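Side-chain contacts in Vv2_1132 (Vibrio vulnificus CMCP6, PDB 5Y9S), which probably regulates transcription as a tetrameric LysR-type factor, with a DNA-binding winged helix-turn-helix domain joined to a periplasmic-binding-protein-like effector domain: residues L55-R58 and I63-T66; G24-A29 and A39-I44. All coordinates share one frame; numbering follows the deposited sequence.

Both contacts lie in the N-terminal LysR-family DNA-binding domain, on the same side of the chain's centre. Their centres are about 12 Å apart. Contact 2 comes first along the chain and joins helix 26-32 to helix 37-51. Contact 1 follows helix 37-51 and pairs strand 56-57 with strand 64-65. The two share an apolar boundary: Ile-63 CD1 meets Phe-26 CE1 at 3.4 Å, and Phe-56 packs near Ile-44. A probable hydrogen bond from Ile-63 N to Gly-24 O, at 3.2 Å, also links them. Through these contacts the wing hairpin packs against the helix-turn-helix, the unit with which LysR-type regulators bind their operators.

Contact 1 of 2, residues L55-R58 and I63-T66; sequences LFDR and ITLT
Phe-56 and Leu-65 lie side by side and point the same way. Leu-65 CD2 meets the ring obliquely, closest to Phe-56 CE1 at 3.5 Å. In both, CG is anti to the carbonyl carbon (chi1 -63° for Phe-56, -55° for Leu-65), and this shared setting keeps the two side chains alongside each other. Their backbones form an antiparallel non-hydrogen-bonded pair. Ile-63 approaches the other end of the phenylalanine, with CG2 4.0 Å from Phe-56 CB. The same methyl packs against Asp-57 O. Phe-17 and Leu-20 of helix 11-22 continue this apolar side around Phe-56.

Asp-57 and Thr-64 form the next, hydrogen-bonded pair, with both side chains on one face of the sheet. Asp-57 N donates to Thr-64 O at 2.9 Å, tilted 27° from the carbonyl plane. Their polar ends look elsewhere: Asp-57 OD2 bonds Thr-59, and Thr-64 OG1 bonds Ser-60.

Thr-66 closes the pairing. Its N donates almost straight to Leu-55 O at 2.8 Å, from above the carbonyl plane. Its CG2 lies over the other backbone, 3.4 Å from Asp-57 N. Its OG1 caps helix 67-90 through Gly-69 N and is also bonded to Pro-54 O. This short antiparallel hairpin, running straight into the linker helix, is the wing of the winged helix-turn-helix domain of LysR-type regulators.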
# COMPACT_ATOMS: atom_id res chain seq x y z
N LEU D 55 10.98 -4.32 18.86
CA LEU D 55 11.09 -4.94 17.55
C LEU D 55 12.31 -5.85 17.46
O LEU D 55 12.26 -6.89 16.80
CB LEU D 55 11.14 -3.87 16.46
CG LEU D 55 9.89 -2.99 16.49
CD1 LEU D 55 9.96 -1.76 15.52
CD2 LEU D 55 8.72 -3.89 16.14
N PHE D 56 13.38 -5.48 18.15
CA PHE D 56 14.64 -6.21 18.09
C PHE D 56 14.89 -6.90 19.42
O PHE D 56 14.68 -6.31 20.49
CB PHE D 56 15.80 -5.28 17.73
CG PHE D 56 15.65 -4.68 16.36
CD1 PHE D 56 16.07 -5.38 15.23
CD2 PHE D 56 15.04 -3.45 16.19
CE1 PHE D 56 15.90 -4.83 13.95
CE2 PHE D 56 14.88 -2.90 14.93
CZ PHE D 56 15.32 -3.59 13.81
N ASP D 57 15.26 -8.16 19.34
CA ASP D 57 15.88 -8.84 20.47
C ASP D 57 17.33 -8.40 20.48
O ASP D 57 18.13 -8.85 19.65
CB ASP D 57 15.76 -10.35 20.31
CG ASP D 57 16.13 -11.09 21.57
OD1 ASP D 57 15.45 -12.11 21.85
OD2 ASP D 57 17.06 -10.64 22.27
N ARG D 58 17.69 -7.50 21.39
CA ARG D 58 19.04 -6.96 21.34
C ARG D 58 20.07 -7.82 22.06
O ARG D 58 21.28 -7.61 21.88
CB ARG D 58 19.04 -5.51 21.87
CG ARG D 58 18.46 -4.53 20.82
CD ARG D 58 18.35 -3.09 21.34
NE ARG D 58 17.51 -2.99 22.52
CZ ARG D 58 17.77 -2.19 23.56
NH1 ARG D 58 18.86 -1.43 23.58
NH2 ARG D 58 16.93 -2.16 24.61
N ILE D 63 21.95 -9.62 16.01
CA ILE D 63 20.69 -9.14 16.54
C ILE D 63 19.58 -9.68 15.65
O ILE D 63 19.69 -9.65 14.42
CB ILE D 63 20.68 -7.61 16.61
CG1 ILE D 63 21.78 -7.17 17.58
CG2 ILE D 63 19.29 -7.05 17.01
CD1 ILE D 63 21.52 -5.88 18.27
N THR D 64 18.53 -10.21 16.27
CA THR D 64 17.42 -10.80 15.54
C THR D 64 16.17 -9.97 15.81
O THR D 64 16.15 -9.11 16.71
CB THR D 64 17.20 -12.26 15.95
OG1 THR D 64 17.17 -12.35 17.38
CG2 THR D 64 18.35 -13.13 15.42
N LEU D 65 15.13 -10.22 15.02
CA LEU D 65 13.84 -9.59 15.26
C LEU D 65 13.06 -10.37 16.31
O LEU D 65 13.24 -11.58 16.45
CB LEU D 65 13.05 -9.51 13.96
CG LEU D 65 13.68 -8.82 12.75
CD1 LEU D 65 12.86 -9.19 11.56
CD2 LEU D 65 13.70 -7.30 12.94
N THR D 66 12.24 -9.66 17.08
CA THR D 66 11.26 -10.32 17.95
C THR D 66 10.10 -10.83 17.10
O THR D 66 10.04 -10.61 15.89
CB THR D 66 10.75 -9.35 19.02
OG1 THR D 66 10.07 -8.25 18.38
CG2 THR D 66 11.93 -8.82 19.87

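Contact 2 of 2, residues G24-A29 and A39-I44; sequences GNFSAA and AFSRRI
Phe-40 meets Phe-26 and Ala-29 where helix 37-51 packs on helix 26-32. These are the two helices of the helix-turn-helix, and helix 37-51 is the probable recognition helix, as in other LysR-type regulators.

Phe-40 has CG anti to its backbone N (chi1 -170°), which sends the ring across to helix 26-32. There the ring edge receives Phe-26 CD2, 3.7 Å from Phe-40 CD2 and in the plane of the Phe-40 ring. The two side chains cross at about a right angle. The backbone of Ala-29 covers one face of the Phe-40 ring, with its carbonyl carbon over the centre. Ala-29 CB is 3.5 Å from Phe-40 CZ.

Ser-41 follows at the margin, where OG comes 3.8 Å from Phe-26 CD2. Arg-43 takes no part in this packing; its NE makes a salt bridge with Asp-16 of helix 11-22.

Ile-44 lies one turn beyond Phe-40. Its CG1 sits on the Phe-40 face opposite Ala-29, so that ring is sandwiched. Leu-20 of helix 11-22 touches both Phe-40 and Ile-44. The other branch of the isoleucine, CG2, reaches the edge of the Phe-26 ring, 4.2 Å from Phe-26 CE2.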
# COMPACT_ATOMS: atom_id res chain seq x y z
N GLY D 24 23.87 -7.13 10.83
CA GLY D 24 23.45 -7.67 12.10
C GLY D 24 23.63 -6.77 13.31
O GLY D 24 23.41 -7.24 14.43
N ASN D 25 24.03 -5.51 13.13
CA ASN D 25 24.55 -4.79 14.28
C ASN D 25 24.37 -3.29 14.11
O ASN D 25 24.20 -2.77 13.00
CB ASN D 25 26.04 -5.13 14.52
CG ASN D 25 26.96 -4.38 13.60
OD1 ASN D 25 27.43 -3.29 13.94
ND2 ASN D 25 27.23 -4.94 12.43
N PHE D 26 24.42 -2.59 15.26
CA PHE D 26 24.12 -1.16 15.28
C PHE D 26 25.16 -0.36 14.53
O PHE D 26 24.83 0.54 13.76
CB PHE D 26 24.01 -0.67 16.72
CG PHE D 26 22.68 -0.96 17.34
CD1 PHE D 26 22.44 -2.19 17.95
CD2 PHE D 26 21.66 -0.04 17.26
CE1 PHE D 26 21.19 -2.47 18.49
CE2 PHE D 26 20.41 -0.32 17.80
CZ PHE D 26 20.18 -1.53 18.41
N SER D 27 26.44 -0.69 14.74
CA SER D 27 27.51 0.10 14.16
C SER D 27 27.42 0.09 12.64
O SER D 27 27.47 1.15 12.00
CB SER D 27 28.86 -0.44 14.64
OG SER D 27 29.89 0.41 14.20
N ALA D 28 27.28 -1.10 12.04
CA ALA D 28 27.16 -1.18 10.58
C ALA D 28 25.88 -0.50 10.10
O ALA D 28 25.90 0.25 9.12
CB ALA D 28 27.18 -2.64 10.15
N ALA D 29 24.77 -0.74 10.80
CA ALA D 29 23.51 -0.11 10.42
C ALA D 29 23.61 1.41 10.50
O ALA D 29 23.06 2.12 9.64
CB ALA D 29 22.38 -0.63 11.30
N ALA D 39 23.15 8.52 17.23
CA ALA D 39 21.83 8.90 16.73
C ALA D 39 21.05 7.70 16.21
O ALA D 39 19.83 7.66 16.37
CB ALA D 39 21.95 9.97 15.65
N PHE D 40 21.73 6.71 15.64
CA PHE D 40 21.03 5.53 15.18
C PHE D 40 20.30 4.85 16.33
O PHE D 40 19.11 4.54 16.23
CB PHE D 40 21.97 4.54 14.52
CG PHE D 40 21.25 3.42 13.82
CD1 PHE D 40 20.58 3.66 12.62
CD2 PHE D 40 21.19 2.16 14.37
CE1 PHE D 40 19.89 2.64 11.97
CE2 PHE D 40 20.49 1.13 13.73
CZ PHE D 40 19.84 1.38 12.53
N SER D 41 21.01 4.62 17.44
CA SER D 41 20.43 4.02 18.64
C SER D 41 19.20 4.79 19.09
O SER D 41 18.17 4.19 19.42
CB SER D 41 21.45 4.00 19.77
OG SER D 41 22.17 2.80 19.72
N ARG D 42 19.31 6.12 19.13
CA ARG D 42 18.19 6.94 19.57
C ARG D 42 17.02 6.83 18.60
O ARG D 42 15.86 6.87 19.03
CB ARG D 42 18.64 8.39 19.71
CG ARG D 42 17.78 9.25 20.64
CD ARG D 42 18.56 10.49 21.08
NE ARG D 42 19.62 10.17 22.03
CZ ARG D 42 20.92 10.40 21.84
NH1 ARG D 42 21.34 10.97 20.71
NH2 ARG D 42 21.80 10.08 22.79
N ARG D 43 17.30 6.64 17.31
CA ARG D 43 16.20 6.52 16.37
C ARG D 43 15.49 5.19 16.57
O ARG D 43 14.26 5.15 16.67
CB ARG D 43 16.71 6.67 14.94
CG ARG D 43 17.34 8.06 14.69
CD ARG D 43 16.95 8.68 13.36
NE ARG D 43 17.35 7.85 12.24
CZ ARG D 43 18.06 8.30 11.22
NH1 ARG D 43 18.43 9.56 11.23
NH2 ARG D 43 18.40 7.49 10.22
N ILE D 44 16.26 4.11 16.68
CA ILE D 44 15.69 2.78 16.89
C ILE D 44 14.85 2.76 18.17
O ILE D 44 13.78 2.13 18.23
CB ILE D 44 16.82 1.74 16.92
CG1 ILE D 44 17.47 1.66 15.52
CG2 ILE D 44 16.32 0.40 17.42
CD1 ILE D 44 16.70 0.81 14.52